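Local coordinates for protein endoglucanase (Fervidobacterium pennivorans DSM 9078, PDB 6KDD) that probably hydrolyses beta-glucosidic bonds in cellulose or related glucans, as a glycosyl hydrolase family 5 endoglucanase, at residues T276-R280 against L313-G319. Sequence-based numbering, arbitrary orientation.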
loop_
_atom_site.group_PDB
_atom_site.type_symbol
_atom_site.label_atom_id
_atom_site.label_comp_id
_atom_site.label_asym_id
_atom_site.label_seq_id
_atom_site.Cartn_x
_atom_site.Cartn_y
_atom_site.Cartn_z
ATOM N N THR A 276 14.803 -3.592 -7.809
ATOM C CA THR A 276 13.520 -4.232 -7.461
ATOM C C THR A 276 13.750 -5.659 -6.952
ATOM O O THR A 276 13.220 -6.067 -5.921
ATOM C CB THR A 276 12.578 -4.216 -8.675
ATOM O OG1 THR A 276 12.327 -2.860 -9.042
ATOM C CG2 THR A 276 11.227 -4.869 -8.427
ATOM N N GLU A 277 14.586 -6.417 -7.669
ATOM C CA GLU A 277 14.939 -7.764 -7.241
ATOM C C GLU A 277 15.578 -7.760 -5.851
ATOM O O GLU A 277 15.239 -8.561 -4.966
ATOM C CB GLU A 277 15.831 -8.415 -8.307
ATOM C CG GLU A 277 16.152 -9.866 -7.997
ATOM C CD GLU A 277 17.117 -10.585 -8.937
ATOM O OE1 GLU A 277 17.405 -10.076 -10.051
ATOM O OE2 GLU A 277 17.572 -11.671 -8.554
ATOM N N SER A 278 16.497 -6.808 -5.629
ATOM C CA SER A 278 17.191 -6.718 -4.355
ATOM C C SER A 278 16.252 -6.385 -3.206
ATOM O O SER A 278 16.359 -7.006 -2.147
ATOM C CB SER A 278 18.290 -5.694 -4.411
ATOM O OG SER A 278 19.271 -6.154 -5.314
ATOM N N VAL A 279 15.395 -5.362 -3.398
ATOM C CA VAL A 279 14.413 -4.997 -2.392
ATOM C C VAL A 279 13.484 -6.181 -2.098
ATOM O O VAL A 279 13.195 -6.491 -0.930
ATOM C CB VAL A 279 13.636 -3.729 -2.796
ATOM C CG1 VAL A 279 12.412 -3.560 -1.923
ATOM C CG2 VAL A 279 14.532 -2.491 -2.639
ATOM N N ARG A 280 13.000 -6.819 -3.164
ATOM C CA ARG A 280 12.073 -7.932 -3.006
ATOM C C ARG A 280 12.728 -9.093 -2.247
ATOM O O ARG A 280 12.136 -9.647 -1.319
ATOM C CB ARG A 280 11.524 -8.354 -4.370
ATOM C CG ARG A 280 10.406 -9.389 -4.271
ATOM C CD ARG A 280 11.004 -10.786 -4.309
ATOM N NE ARG A 280 11.470 -10.957 -5.659
ATOM C CZ ARG A 280 12.274 -11.923 -6.072
ATOM N NH1 ARG A 280 12.720 -12.843 -5.232
ATOM N NH2 ARG A 280 12.624 -11.970 -7.343
ATOM N N LEU A 313 11.497 -7.184 -15.417
ATOM C CA LEU A 313 11.097 -6.518 -14.183
ATOM C C LEU A 313 9.999 -7.308 -13.439
ATOM O O LEU A 313 10.015 -7.360 -12.220
ATOM C CB LEU A 313 10.651 -5.088 -14.497
ATOM C CG LEU A 313 10.378 -4.173 -13.293
ATOM C CD1 LEU A 313 11.610 -3.895 -12.447
ATOM C CD2 LEU A 313 9.775 -2.873 -13.796
ATOM N N ALA A 314 9.038 -7.878 -14.163
ATOM C CA ALA A 314 7.978 -8.632 -13.503
ATOM C C ALA A 314 8.578 -9.778 -12.701
ATOM O O ALA A 314 8.174 -10.014 -11.567
ATOM C CB ALA A 314 6.942 -9.099 -14.502
ATOM N N THR A 315 9.582 -10.475 -13.273
ATOM C CA THR A 315 10.240 -11.580 -12.576
ATOM C C THR A 315 10.981 -11.110 -11.337
ATOM O O THR A 315 11.010 -11.799 -10.324
ATOM C CB THR A 315 11.220 -12.350 -13.481
ATOM O OG1 THR A 315 10.452 -12.793 -14.597
ATOM C CG2 THR A 315 11.798 -13.555 -12.768
ATOM N N ALA A 316 11.596 -9.920 -11.418
ATOM C CA ALA A 316 12.212 -9.274 -10.264
ATOM C C ALA A 316 11.194 -9.162 -9.120
ATOM O O ALA A 316 11.521 -9.317 -7.937
ATOM C CB ALA A 316 12.709 -7.881 -10.663
ATOM N N VAL A 317 9.930 -8.916 -9.474
ATOM C CA VAL A 317 8.916 -8.739 -8.434
ATOM C C VAL A 317 8.461 -10.094 -7.882
ATOM O O VAL A 317 8.383 -10.279 -6.678
ATOM C CB VAL A 317 7.729 -7.949 -9.017
ATOM C CG1 VAL A 317 6.509 -7.995 -8.111
ATOM C CG2 VAL A 317 8.169 -6.526 -9.320
ATOM N N VAL A 318 8.097 -11.003 -8.794
ATOM C CA VAL A 318 7.442 -12.264 -8.459
ATOM C C VAL A 318 8.451 -13.333 -8.001
ATOM O O VAL A 318 8.129 -14.150 -7.151
ATOM C CB VAL A 318 6.592 -12.787 -9.634
ATOM C CG1 VAL A 318 6.040 -14.187 -9.320
ATOM C CG2 VAL A 318 5.456 -11.816 -10.002
ATOM N N GLY A 319 9.645 -13.373 -8.590
ATOM C CA GLY A 319 10.648 -14.371 -8.213
ATOM C C GLY A 319 10.249 -15.758 -8.718
ATOM O O GLY A 319 9.590 -15.849 -9.752
#
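Arg280 grips the carbonyl oxygen of Ala316 side-on with two nitrogens. Arg280 NE and Arg280 NH2 both donate hydrogen bonds to Ala316 O, at 2.8 and 2.9 Å. Both donors reach the oxygen from one face of its carbonyl plane, while the oxygen lies nearly in the guanidinium plane. Bends at chi2 (-90°) and chi3 (-70°) turn the guanidinium onto the last turn of helix 313-318. Gly319 CA sits over one guanidinium face, 3.2 Å from Arg280 NH2. Gly319 ends the helix with positive phi, which favours glycine. NH1 of Arg280 forms a salt bridge with Glu284. With an alanine here, Ala316 O would probably lose both donors and Glu284 this salt-bridge partner. In this (beta/alpha)8 TIM barrel, helix 269-285 joins the last two barrel strands, and the C-terminal helix 313-318 follows the eighth. The axes of the two helical segments run nearly parallel (8°) and approach to 8.1 Å. Ala316 CB packs against Glu277 CB at 3.9 Å. Thr276 CG2 meets Val317 CG2 at 3.6 Å. The Leu313 and Thr276 side chains cross at about a right angle, with Leu313 CD1 near Thr276 OG1, which hydrogen-bonds to Arg272 O. Tyr292 of strand 289-292 touches Thr276, Leu313 and Val317.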